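Local atomic coordinates of UDP-N-acetylglucosamine 2-epimerase (Methanocaldococcus jannaschii, PDB entry 4NES), a protein that probably catalyses the reversible epimerization at C-2 that interconverts UDP-N-acetylglucosamine and UDP-N-acetylmannosamine. Residues I6-E12 and Q93-V99; T35-Y39 and I62-T66. All coordinates share one frame; numbering follows the deposited sequence.

Interaction 1 of 2, residues I6-E12 and Q93-V99; sequences ILGTRPE and QGDTNTV. With UDP (uridine-5'-diphosphate), chain C; UD1 (uridine-diphosphate-N-acetylglucosamine), chain B.
Thr-96 and Glu-12 reach for each other across the contact, and Thr-96 OG1 donates to Glu-12 OE1 over 2.8 Å, reaching this oxygen from above the carboxylate plane (68° out of it). Thr-9 OG1 gives a second bond to Glu-12 OE1, 2.6 Å long and close to the plane on the anti side, so two hydroxyls grip one buried oxygen. With OG1 set between its own backbone N and carbonyl carbon (chi1 66°), Thr-96 also takes a weak N-cap bond from Val-99 N, while its CG2 meets Thr-9 OG1 tip to tip. Glu-12 OE2 accepts a weak bond from Gly-8 N and another from a water, 2.6 Å away, that itself accepts from Gln-93 N. Packing is close at Gly-8: Thr-98 CG2 presses to 3.5 Å from Leu-7 C, and a side chain on the glycine would collide with Thr-98 OG1, itself bonded to Gln-37. Toward the ligand cleft the segments part. Arg-10 does not touch 93-99; its guanidinium turns an edge to UDP, NE and NH2 both binding O1A (NH2 at 2.8 Å), and lays one face against uracil C5. Asn-97 N donates to O7' of UDP-GlcNAc at 2.9 Å. Behind this cleft, strand 3-7 runs beside strand 89-93 in the parallel sheet of one Rossmann-like half of the GT-B fold; helices 10-23 and 97-108 start just beyond the two strands, and Ile-6 also packs on Ile-78 of helix 67-85.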
ATOM      1  N   ILE A   6      -4.954  16.186  -3.729  1.00  7.44           N
ATOM      2  CA  ILE A   6      -4.164  15.572  -4.785  1.00  7.87           C
ATOM      3  C   ILE A   6      -5.099  14.804  -5.705  1.00  9.70           C
ATOM      4  O   ILE A   6      -5.855  13.952  -5.243  1.00 10.59           O
ATOM      5  CB  ILE A   6      -3.116  14.612  -4.197  1.00  8.39           C
ATOM      6  CG1 ILE A   6      -2.232  15.362  -3.204  1.00  8.73           C
ATOM      7  CG2 ILE A   6      -2.287  13.958  -5.311  1.00 11.52           C
ATOM      8  CD1 ILE A   6      -1.162  14.513  -2.559  1.00 10.34           C
ATOM      9  N   LEU A   7      -5.060  15.124  -6.997  1.00  6.85           N
ATOM     10  CA  LEU A   7      -5.914  14.465  -7.979  1.00  7.51           C
ATOM     11  C   LEU A   7      -5.158  14.226  -9.281  1.00  8.73           C
ATOM     12  O   LEU A   7      -4.116  14.834  -9.534  1.00  8.61           O
ATOM     13  CB  LEU A   7      -7.184  15.293  -8.238  1.00  9.39           C
ATOM     14  CG  LEU A   7      -7.033  16.717  -8.798  1.00 10.76           C
ATOM     15  CD1 LEU A   7      -6.793  16.732 -10.305  1.00 12.69           C
ATOM     16  CD2 LEU A   7      -8.249  17.568  -8.458  1.00 12.33           C
ATOM     17  N   GLY A   8      -5.705  13.353 -10.117  1.00  9.06           N
ATOM     18  CA  GLY A   8      -5.074  13.079 -11.394  1.00 10.36           C
ATOM     19  C   GLY A   8      -5.977  12.895 -12.601  1.00  8.01           C
ATOM     20  O   GLY A   8      -5.529  13.116 -13.713  1.00  9.44           O
ATOM     21  N   THR A   9      -7.224  12.477 -12.389  1.00  8.82           N
ATOM     22  CA  THR A   9      -8.043  11.912 -13.476  1.00  8.79           C
ATOM     23  C   THR A   9      -9.445  12.500 -13.538  1.00  7.83           C
ATOM     24  O   THR A   9      -9.938  13.063 -12.559  1.00  7.92           O
ATOM     25  CB  THR A   9      -8.200  10.376 -13.348  1.00  8.70           C
ATOM     26  OG1 THR A   9      -8.971  10.072 -12.177  1.00 10.36           O
ATOM     27  CG2 THR A   9      -6.841   9.688 -13.290  1.00  8.58           C
ATOM     28  N   ARG A  10     -10.086  12.333 -14.694  1.00  6.64           N
ATOM     29  CA  ARG A  10     -11.472  12.755 -14.910  1.00  7.71           C
ATOM     30  C   ARG A  10     -12.447  12.501 -13.738  1.00  7.98           C
ATOM     31  O   ARG A  10     -13.052  13.448 -13.239  1.00  7.72           O
ATOM     32  CB  ARG A  10     -12.022  12.158 -16.212  1.00  7.56           C
ATOM     33  CG  ARG A  10     -13.532  12.307 -16.346  1.00  7.75           C
ATOM     34  CD  ARG A  10     -14.004  11.858 -17.727  1.00  8.00           C
ATOM     35  NE  ARG A  10     -13.990  10.401 -17.898  1.00  8.44           N
ATOM     36  CZ  ARG A  10     -14.264   9.783 -19.038  1.00  8.10           C
ATOM     37  NH1 ARG A  10     -14.529  10.487 -20.131  1.00  8.73           N
ATOM     38  NH2 ARG A  10     -14.252   8.457 -19.091  1.00  9.57           N
ATOM     39  N   PRO A  11     -12.617  11.239 -13.295  1.00  7.29           N
ATOM     40  CA  PRO A  11     -13.609  11.011 -12.228  1.00  7.88           C
ATOM     41  C   PRO A  11     -13.262  11.690 -10.911  1.00  8.85           C
ATOM     42  O   PRO A  11     -14.178  12.089 -10.184  1.00  9.06           O
ATOM     43  CB  PRO A  11     -13.592   9.487 -12.051  1.00  7.90           C
ATOM     44  CG  PRO A  11     -12.239   9.055 -12.574  1.00  8.25           C
ATOM     45  CD  PRO A  11     -11.972   9.977 -13.717  1.00  8.03           C
ATOM     46  N   GLU A  12     -11.975  11.828 -10.602  1.00  6.84           N
ATOM     47  CA  GLU A  12     -11.555  12.513  -9.382  1.00  8.13           C
ATOM     48  C   GLU A  12     -11.939  13.976  -9.424  1.00  7.75           C
ATOM     49  O   GLU A  12     -12.369  14.538  -8.414  1.00  9.21           O
ATOM     50  CB  GLU A  12     -10.041  12.413  -9.193  1.00  7.98           C
ATOM     51  CG  GLU A  12      -9.501  11.004  -8.964  1.00  8.59           C
ATOM     52  CD  GLU A  12      -7.993  10.988  -9.067  1.00 11.45           C
ATOM     53  OE1 GLU A  12      -7.459  10.436 -10.054  1.00 13.08           O
ATOM     54  OE2 GLU A  12      -7.336  11.547  -8.169  1.00 12.36           O
ATOM     55  N   GLN A  93      -9.289  11.173  -3.577  1.00  8.12           N
ATOM     56  CA  GLN A  93     -10.620  10.653  -3.876  1.00  7.88           C
ATOM     57  C   GLN A  93     -10.543   9.425  -4.740  1.00  8.49           C
ATOM     58  O   GLN A  93     -10.039   9.479  -5.852  1.00 10.69           O
ATOM     59  CB  GLN A  93     -11.460  11.705  -4.622  1.00 12.57           C
ATOM     60  CG  GLN A  93     -12.951  11.339  -4.826  1.00 11.42           C
ATOM     61  CD  GLN A  93     -13.196  10.291  -5.904  1.00 13.27           C
ATOM     62  OE1 GLN A  93     -12.703  10.399  -7.022  1.00 18.00           O
ATOM     63  NE2 GLN A  93     -13.960   9.268  -5.560  1.00 15.27           N
ATOM     64  N   GLY A  94     -11.078   8.325  -4.238  1.00  7.91           N
ATOM     65  CA  GLY A  94     -11.287   7.153  -5.073  1.00  7.62           C
ATOM     66  C   GLY A  94     -10.169   6.122  -5.076  1.00  8.66           C
ATOM     67  O   GLY A  94      -9.670   5.694  -4.027  1.00 11.13           O
ATOM     68  N   ASP A  95      -9.781   5.701  -6.275  1.00  8.45           N
ATOM     69  CA  ASP A  95      -9.004   4.474  -6.391  1.00  7.07           C
ATOM     70  C   ASP A  95      -8.008   4.426  -7.560  1.00  7.68           C
ATOM     71  O   ASP A  95      -7.610   3.342  -8.007  1.00  7.37           O
ATOM     72  CB  ASP A  95      -9.968   3.289  -6.467  1.00 11.20           C
ATOM     73  CG  ASP A  95     -10.974   3.437  -7.581  1.00 13.29           C
ATOM     74  OD1 ASP A  95     -10.722   4.219  -8.521  1.00 13.41           O
ATOM     75  OD2 ASP A  95     -12.032   2.779  -7.521  1.00 17.56           O
ATOM     76  N   THR A  96      -7.577   5.577  -8.044  1.00  8.47           N
ATOM     77  CA  THR A  96      -6.617   5.620  -9.140  1.00  7.50           C
ATOM     78  C   THR A  96      -5.199   5.512  -8.593  1.00  6.74           C
ATOM     79  O   THR A  96      -4.985   5.586  -7.382  1.00  7.88           O
ATOM     80  CB  THR A  96      -6.757   6.925  -9.936  1.00  8.43           C
ATOM     81  OG1 THR A  96      -6.381   8.020  -9.091  1.00  9.25           O
ATOM     82  CG2 THR A  96      -8.199   7.118 -10.396  1.00 11.14           C
ATOM     83  N   ASN A  97      -4.224   5.352  -9.482  1.00  6.76           N
ATOM     84  CA  ASN A  97      -2.829   5.342  -9.040  1.00  8.87           C
ATOM     85  C   ASN A  97      -2.433   6.647  -8.346  1.00  7.35           C
ATOM     86  O   ASN A  97      -1.620   6.638  -7.427  1.00  7.18           O
ATOM     87  CB  ASN A  97      -1.874   5.039 -10.194  1.00  7.55           C
ATOM     88  CG  ASN A  97      -1.897   3.584 -10.603  1.00  8.83           C
ATOM     89  OD1 ASN A  97      -2.491   2.739  -9.929  1.00  8.53           O
ATOM     90  ND2 ASN A  97      -1.234   3.277 -11.713  1.00 10.07           N
ATOM     91  N   THR A  98      -3.025   7.759  -8.778  1.00  7.63           N
ATOM     92  CA  THR A  98      -2.791   9.040  -8.134  1.00  6.86           C
ATOM     93  C   THR A  98      -3.186   9.002  -6.659  1.00  7.63           C
ATOM     94  O   THR A  98      -2.465   9.522  -5.804  1.00  8.27           O
ATOM     95  CB  THR A  98      -3.561  10.152  -8.854  1.00  7.12           C
ATOM     96  OG1 THR A  98      -2.936  10.403 -10.122  1.00  9.51           O
ATOM     97  CG2 THR A  98      -3.555  11.424  -8.024  1.00  8.95           C
ATOM     98  N   VAL A  99      -4.320   8.367  -6.360  1.00  8.00           N
ATOM     99  CA  VAL A  99      -4.811   8.262  -4.988  1.00  6.92           C
ATOM    100  C   VAL A  99      -3.822   7.496  -4.115  1.00  8.19           C
ATOM    101  O   VAL A  99      -3.453   7.942  -3.025  1.00  9.05           O
ATOM    102  CB  VAL A  99      -6.177   7.556  -4.953  1.00  7.23           C
ATOM    103  CG1 VAL A  99      -6.601   7.243  -3.523  1.00  9.52           C
ATOM    104  CG2 VAL A  99      -7.211   8.405  -5.664  1.00  8.65           C
TER
HETATM  105  N1  UDP C 401     -17.990  11.309 -17.873  1.00  8.56           N
HETATM  106  C2  UDP C 401     -17.963  12.474 -18.562  1.00  9.18           C
HETATM  107  N3  UDP C 401     -17.873  12.455 -19.909  1.00  8.77           N
HETATM  108  C4  UDP C 401     -17.802  11.305 -20.614  1.00  9.76           C
HETATM  109  C5  UDP C 401     -17.824  10.079 -19.936  1.00  9.33           C
HETATM  110  C6  UDP C 401     -17.910  10.120 -18.540  1.00  8.40           C
HETATM  111  O2  UDP C 401     -18.024  13.553 -17.966  1.00  9.59           O
HETATM  112  O4  UDP C 401     -17.701  11.343 -22.001  1.00 11.05           O
HETATM  113  C1' UDP C 401     -18.040  11.264 -16.401  1.00  8.82           C
HETATM  114  C2' UDP C 401     -19.145  10.590 -15.777  1.00  7.98           C
HETATM  115  O2' UDP C 401     -20.287  11.417 -15.763  1.00 10.09           O
HETATM  116  C3' UDP C 401     -18.620  10.244 -14.449  1.00  8.45           C
HETATM  117  C4' UDP C 401     -17.188  10.094 -14.663  1.00  8.06           C
HETATM  118  O4' UDP C 401     -16.917  10.488 -15.986  1.00  8.79           O
HETATM  119  O3' UDP C 401     -18.842  11.224 -13.473  1.00  9.73           O
HETATM  120  C5' UDP C 401     -16.703   8.691 -14.524  1.00 10.60           C
HETATM  121  O5' UDP C 401     -15.343   8.568 -14.863  1.00  9.80           O
HETATM  122  PA  UDP C 401     -14.741   7.255 -15.515  1.00  9.19           P
HETATM  123  O1A UDP C 401     -13.681   7.675 -16.511  1.00 12.00           O
HETATM  124  O2A UDP C 401     -15.858   6.458 -16.155  1.00  9.84           O
HETATM  125  O3A UDP C 401     -14.001   6.439 -14.386  1.00  9.47           O
HETATM  126  PB  UDP C 401     -14.471   5.546 -13.185  1.00  7.66           P
HETATM  127  O1B UDP C 401     -15.690   6.167 -12.520  1.00 10.49           O
HETATM  128  O2B UDP C 401     -14.745   4.154 -13.695  1.00  8.28           O
HETATM  129  O3B UDP C 401     -13.264   5.559 -12.290  1.00  8.93           O
HETATM  130  C1' UD1 B 400      -7.466   5.563 -14.985  1.00  7.78           C
HETATM  131  C2' UD1 B 400      -7.683   4.848 -13.687  1.00  8.31           C
HETATM  132  C3' UD1 B 400      -9.024   4.298 -13.599  1.00  8.08           C
HETATM  133  C4' UD1 B 400     -10.077   5.290 -13.852  1.00  8.08           C
HETATM  134  C5' UD1 B 400      -9.797   6.046 -15.126  1.00  8.00           C
HETATM  135  C6' UD1 B 400     -10.719   7.190 -15.322  1.00  6.66           C
HETATM  136  C7' UD1 B 400      -5.547   3.790 -12.736  1.00 10.10           C
HETATM  137  C8' UD1 B 400      -4.663   2.579 -12.703  1.00  8.48           C
HETATM  138  N2' UD1 B 400      -6.723   3.719 -13.573  1.00  8.97           N
HETATM  139  O1' UD1 B 400      -7.582   4.656 -16.023  1.00  7.78           O
HETATM  140  O3' UD1 B 400      -9.214   3.712 -12.299  1.00 10.23           O
HETATM  141  O4' UD1 B 400     -11.348   4.666 -13.944  1.00  8.68           O
HETATM  142  O5' UD1 B 400      -8.484   6.596 -15.111  1.00  8.48           O
HETATM  143  O6' UD1 B 400     -11.005   7.482 -16.639  1.00  8.24           O
HETATM  144  O7' UD1 B 400      -5.269   4.796 -12.079  1.00  9.34           O
HETATM  145  N1  UD1 B 400      -4.854   8.401 -22.151  1.00 11.95           N
HETATM  146  C2  UD1 B 400      -4.891   9.453 -22.972  1.00 13.82           C
HETATM  147  N3  UD1 B 400      -5.098  10.677 -22.492  1.00 11.90           N
HETATM  148  C4  UD1 B 400      -5.259  10.889 -21.179  1.00 14.12           C
HETATM  149  C5  UD1 B 400      -5.228   9.818 -20.297  1.00 14.74           C
HETATM  150  C6  UD1 B 400      -5.023   8.550 -20.816  1.00 14.14           C
HETATM  151  O2  UD1 B 400      -4.748   9.306 -24.170  1.00 12.34           O
HETATM  152  O4  UD1 B 400      -5.468  12.152 -20.708  1.00 12.90           O
HETATM  153  C1B UD1 B 400      -4.642   7.029 -22.669  1.00 13.39           C
HETATM  154  C2B UD1 B 400      -3.227   6.651 -22.849  1.00 10.67           C
HETATM  155  O2' UD1 B 400      -3.103   5.816 -23.974  1.00 14.93           O
HETATM  156  C3B UD1 B 400      -2.927   5.908 -21.647  1.00 10.46           C
HETATM  157  C4B UD1 B 400      -4.198   5.179 -21.408  1.00  9.63           C
HETATM  158  O4B UD1 B 400      -5.233   6.060 -21.800  1.00 11.38           O
HETATM  159  O3B UD1 B 400      -1.819   5.047 -21.749  1.00 13.11           O
HETATM  160  C5B UD1 B 400      -4.387   4.801 -19.983  1.00 10.39           C
HETATM  161  O5B UD1 B 400      -4.246   5.852 -19.061  1.00 10.01           O
HETATM  162  PA  UD1 B 400      -4.165   5.554 -17.539  1.00 11.23           P
HETATM  163  O1A UD1 B 400      -2.973   4.684 -17.283  1.00 15.23           O
HETATM  164  O2A UD1 B 400      -4.094   6.852 -16.803  1.00 13.47           O
HETATM  165  O3A UD1 B 400      -5.413   4.707 -17.127  1.00 10.39           O
HETATM  166  PB  UD1 B 400      -6.960   4.934 -17.445  1.00  9.17           P
HETATM  167  O1B UD1 B 400      -7.403   3.827 -18.345  1.00  9.83           O
HETATM  168  O2B UD1 B 400      -7.219   6.339 -17.917  1.00  9.93           O
HETATM  169  O   HOH W   1      -7.948  12.273  -5.701  1.00 11.73           O

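Interaction 2 of 2, residues T35-Y39 and I62-T66; sequences TNQHY and IGSGT. With UD1 (uridine-diphosphate-N-acetylglucosamine), chain B.
Tyr-39 and Ser-64 join two loops of the GT-B fold's substrate pocket, the first beginning with an ST turn in which Thr-35 OG1, also bonded to Thr-98 OG1, accepts from Gln-37 N. The tyrosine ring turns its edge to the serine, with OH and Ser-64 OG sharing a hydrogen bond of 2.7 Å, and offers one face to the uracil of UDP-GlcNAc, whose O4 lies over the ring centre. With CG between the backbone N and carbonyl carbon (chi1 43°), the ring is set against the same ligand oxygen that Tyr-39 N binds almost in line (N-H...O4 177°). The extended Gln-37 side chain reaches the ligand, where NE2 bridges O7' of the acetamido group at 3.0 Å and the phosphate oxygen O2A at 3.1 Å, while OE1, bonded to Thr-98, helps to fix the amide's rotation. The His-38 imidazole meets phosphate oxygen O2B at its edge, near the ring plane, NE2 donating over 2.8 Å, and turns ND1 to Arg-10 N. A leucine in its place would probably leave O2B without this donor and the backbone N-H of Arg-10 without its acceptor. The backbones are joined by Ile-62 N to Thr-35 O, 2.9 Å, and by a weak bond from Gly-63 N to Asn-36 O. A single water completes the seam, lying 2.7 Å from each of Gln-37 O, Ser-64 OG and ligand O2A.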
ATOM      1  N   THR A  35      -1.465  15.535 -10.549  1.00  8.95           N
ATOM      2  CA  THR A  35      -0.402  14.682 -11.077  1.00  8.58           C
ATOM      3  C   THR A  35      -0.375  14.707 -12.596  1.00 10.71           C
ATOM      4  O   THR A  35       0.604  14.266 -13.215  1.00 10.63           O
ATOM      5  CB  THR A  35      -0.569  13.220 -10.653  1.00  7.82           C
ATOM      6  OG1 THR A  35      -1.832  12.747 -11.145  1.00  9.29           O
ATOM      7  CG2 THR A  35      -0.507  13.085  -9.142  1.00 11.44           C
ATOM      8  N   ASN A  36      -1.466  15.183 -13.193  1.00  9.81           N
ATOM      9  CA  ASN A  36      -1.638  15.172 -14.638  1.00  8.76           C
ATOM     10  C   ASN A  36      -1.547  13.757 -15.182  1.00  8.84           C
ATOM     11  O   ASN A  36      -1.036  13.542 -16.280  1.00 10.90           O
ATOM     12  CB  ASN A  36      -0.642  16.107 -15.339  1.00  9.34           C
ATOM     13  CG  ASN A  36      -0.563  17.470 -14.679  1.00 10.59           C
ATOM     14  OD1 ASN A  36       0.455  17.810 -14.087  1.00  9.89           O
ATOM     15  ND2 ASN A  36      -1.637  18.259 -14.774  1.00 10.30           N
ATOM     16  N   GLN A  37      -2.049  12.801 -14.399  1.00  8.39           N
ATOM     17  CA  GLN A  37      -2.236  11.439 -14.878  1.00  8.01           C
ATOM     18  C   GLN A  37      -3.075  11.476 -16.148  1.00  8.78           C
ATOM     19  O   GLN A  37      -2.744  10.836 -17.146  1.00 10.35           O
ATOM     20  CB  GLN A  37      -2.903  10.561 -13.810  1.00  9.49           C
ATOM     21  CG  GLN A  37      -3.058   9.126 -14.292  1.00  8.26           C
ATOM     22  CD  GLN A  37      -3.631   8.172 -13.255  1.00  8.30           C
ATOM     23  OE1 GLN A  37      -3.599   8.423 -12.044  1.00  9.10           O
ATOM     24  NE2 GLN A  37      -4.174   7.071 -13.736  1.00  8.06           N
ATOM     25  N   HIS A  38      -4.167  12.242 -16.094  1.00  8.11           N
ATOM     26  CA  HIS A  38      -4.936  12.603 -17.283  1.00 10.62           C
ATOM     27  C   HIS A  38      -4.525  13.989 -17.743  1.00  9.82           C
ATOM     28  O   HIS A  38      -4.289  14.872 -16.912  1.00 12.34           O
ATOM     29  CB  HIS A  38      -6.431  12.560 -16.992  1.00  9.47           C
ATOM     30  CG  HIS A  38      -6.975  11.170 -16.932  1.00  9.14           C
ATOM     31  ND1 HIS A  38      -8.310  10.892 -16.792  1.00  8.57           N
ATOM     32  CD2 HIS A  38      -6.332   9.982 -17.014  1.00  9.38           C
ATOM     33  CE1 HIS A  38      -8.480   9.577 -16.803  1.00  8.65           C
ATOM     34  NE2 HIS A  38      -7.293   9.007 -16.932  1.00  8.56           N
ATOM     35  N   TYR A  39      -4.447  14.175 -19.061  1.00 10.88           N
ATOM     36  CA  TYR A  39      -3.839  15.369 -19.650  1.00 10.24           C
ATOM     37  C   TYR A  39      -4.560  15.810 -20.921  1.00 10.60           C
ATOM     38  O   TYR A  39      -4.514  16.992 -21.278  1.00 11.90           O
ATOM     39  CB  TYR A  39      -2.355  15.117 -19.958  1.00 11.57           C
ATOM     40  CG  TYR A  39      -2.120  13.763 -20.567  1.00 12.57           C
ATOM     41  CD1 TYR A  39      -2.201  13.567 -21.933  1.00 12.96           C
ATOM     42  CD2 TYR A  39      -1.845  12.668 -19.761  1.00 10.22           C
ATOM     43  CE1 TYR A  39      -2.009  12.319 -22.489  1.00 12.75           C
ATOM     44  CE2 TYR A  39      -1.654  11.411 -20.303  1.00 11.04           C
ATOM     45  CZ  TYR A  39      -1.728  11.243 -21.668  1.00 12.00           C
ATOM     46  OH  TYR A  39      -1.547   9.999 -22.213  1.00 14.88           O
ATOM     47  N   ILE A  62       3.024  13.859 -14.845  1.00 11.76           N
ATOM     48  CA  ILE A  62       3.421  12.453 -14.822  1.00 11.01           C
ATOM     49  C   ILE A  62       2.901  11.710 -16.049  1.00 12.28           C
ATOM     50  O   ILE A  62       3.636  10.962 -16.705  1.00 13.24           O
ATOM     51  CB  ILE A  62       2.896  11.742 -13.563  1.00 11.04           C
ATOM     52  CG1 ILE A  62       3.345  12.470 -12.293  1.00 17.83           C
ATOM     53  CG2 ILE A  62       3.353  10.282 -13.545  1.00 12.18           C
ATOM     54  CD1 ILE A  62       4.848  12.584 -12.153  1.00 18.60           C
ATOM     55  N   GLY A  63       1.617  11.893 -16.341  1.00 11.04           N
ATOM     56  CA  GLY A  63       1.019  11.268 -17.506  1.00 11.21           C
ATOM     57  C   GLY A  63       0.963   9.761 -17.446  1.00 10.37           C
ATOM     58  O   GLY A  63       0.861   9.166 -16.364  1.00 11.89           O
ATOM     59  N   SER A  64       1.053   9.148 -18.622  1.00 10.86           N
ATOM     60  CA  SER A  64       0.826   7.723 -18.781  1.00 11.56           C
ATOM     61  C   SER A  64       2.076   6.884 -18.570  1.00 11.12           C
ATOM     62  O   SER A  64       3.204   7.368 -18.685  1.00 15.50           O
ATOM     63  CB  SER A  64       0.248   7.440 -20.163  1.00 12.17           C
ATOM     64  OG  SER A  64      -0.957   8.172 -20.336  1.00 11.82           O
ATOM     65  N   GLY A  65       1.853   5.611 -18.272  1.00 11.52           N
ATOM     66  CA  GLY A  65       2.938   4.662 -18.135  1.00 12.18           C
ATOM     67  C   GLY A  65       2.423   3.407 -17.481  1.00 12.76           C
ATOM     68  O   GLY A  65       1.242   3.309 -17.128  1.00 13.38           O
ATOM     69  N   THR A  66       3.309   2.435 -17.313  1.00 12.39           N
ATOM     70  CA  THR A  66       2.947   1.234 -16.586  1.00 11.24           C
ATOM     71  C   THR A  66       2.833   1.588 -15.105  1.00 10.35           C
ATOM     72  O   THR A  66       3.253   2.666 -14.688  1.00 10.48           O
ATOM     73  CB  THR A  66       3.963   0.110 -16.822  1.00 11.92           C
ATOM     74  OG1 THR A  66       5.279   0.614 -16.591  1.00 14.60           O
ATOM     75  CG2 THR A  66       3.876  -0.380 -18.267  1.00 17.91           C
TER
HETATM   76  C1' UD1 B 400      -7.466   5.563 -14.985  1.00  7.78           C
HETATM   77  C2' UD1 B 400      -7.683   4.848 -13.687  1.00  8.31           C
HETATM   78  C3' UD1 B 400      -9.024   4.298 -13.599  1.00  8.08           C
HETATM   79  C4' UD1 B 400     -10.077   5.290 -13.852  1.00  8.08           C
HETATM   80  C5' UD1 B 400      -9.797   6.046 -15.126  1.00  8.00           C
HETATM   81  C6' UD1 B 400     -10.719   7.190 -15.322  1.00  6.66           C
HETATM   82  C7' UD1 B 400      -5.547   3.790 -12.736  1.00 10.10           C
HETATM   83  C8' UD1 B 400      -4.663   2.579 -12.703  1.00  8.48           C
HETATM   84  N2' UD1 B 400      -6.723   3.719 -13.573  1.00  8.97           N
HETATM   85  O1' UD1 B 400      -7.582   4.656 -16.023  1.00  7.78           O
HETATM   86  O3' UD1 B 400      -9.214   3.712 -12.299  1.00 10.23           O
HETATM   87  O4' UD1 B 400     -11.348   4.666 -13.944  1.00  8.68           O
HETATM   88  O5' UD1 B 400      -8.484   6.596 -15.111  1.00  8.48           O
HETATM   89  O6' UD1 B 400     -11.005   7.482 -16.639  1.00  8.24           O
HETATM   90  O7' UD1 B 400      -5.269   4.796 -12.079  1.00  9.34           O
HETATM   91  N1  UD1 B 400      -4.854   8.401 -22.151  1.00 11.95           N
HETATM   92  C2  UD1 B 400      -4.891   9.453 -22.972  1.00 13.82           C
HETATM   93  N3  UD1 B 400      -5.098  10.677 -22.492  1.00 11.90           N
HETATM   94  C4  UD1 B 400      -5.259  10.889 -21.179  1.00 14.12           C
HETATM   95  C5  UD1 B 400      -5.228   9.818 -20.297  1.00 14.74           C
HETATM   96  C6  UD1 B 400      -5.023   8.550 -20.816  1.00 14.14           C
HETATM   97  O2  UD1 B 400      -4.748   9.306 -24.170  1.00 12.34           O
HETATM   98  O4  UD1 B 400      -5.468  12.152 -20.708  1.00 12.90           O
HETATM   99  C1B UD1 B 400      -4.642   7.029 -22.669  1.00 13.39           C
HETATM  100  C2B UD1 B 400      -3.227   6.651 -22.849  1.00 10.67           C
HETATM  101  O2' UD1 B 400      -3.103   5.816 -23.974  1.00 14.93           O
HETATM  102  C3B UD1 B 400      -2.927   5.908 -21.647  1.00 10.46           C
HETATM  103  C4B UD1 B 400      -4.198   5.179 -21.408  1.00  9.63           C
HETATM  104  O4B UD1 B 400      -5.233   6.060 -21.800  1.00 11.38           O
HETATM  105  O3B UD1 B 400      -1.819   5.047 -21.749  1.00 13.11           O
HETATM  106  C5B UD1 B 400      -4.387   4.801 -19.983  1.00 10.39           C
HETATM  107  O5B UD1 B 400      -4.246   5.852 -19.061  1.00 10.01           O
HETATM  108  PA  UD1 B 400      -4.165   5.554 -17.539  1.00 11.23           P
HETATM  109  O1A UD1 B 400      -2.973   4.684 -17.283  1.00 15.23           O
HETATM  110  O2A UD1 B 400      -4.094   6.852 -16.803  1.00 13.47           O
HETATM  111  O3A UD1 B 400      -5.413   4.707 -17.127  1.00 10.39           O
HETATM  112  PB  UD1 B 400      -6.960   4.934 -17.445  1.00  9.17           P
HETATM  113  O1B UD1 B 400      -7.403   3.827 -18.345  1.00  9.83           O
HETATM  114  O2B UD1 B 400      -7.219   6.339 -17.917  1.00  9.93           O
HETATM  115  O   HOH W   2      -2.186   8.319 -17.977  1.00 13.56           O

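How the interactions relate
Interactions 1 and 2 lie in the same half of the GT-B fold, their centres about 11 Å apart, and both segments of interaction 2 fall between the two segments of interaction 1 in the sequence. Both gather loops following neighbouring strands of one parallel sheet: 58-59, 30-34, 3-7 and 89-93, in that order across it. They touch directly where Thr-98 OG1 meets Thr-35 OG1 and Gln-37 OE1, each at 2.8 Å and probably hydrogen-bonded. Both also contact UDP-GlcNAc, interaction 1 chiefly at its sugar and interaction 2 from acetamido group to uracil. Residues 6-12 additionally bind UDP and approach His-207, the probable active-site residue.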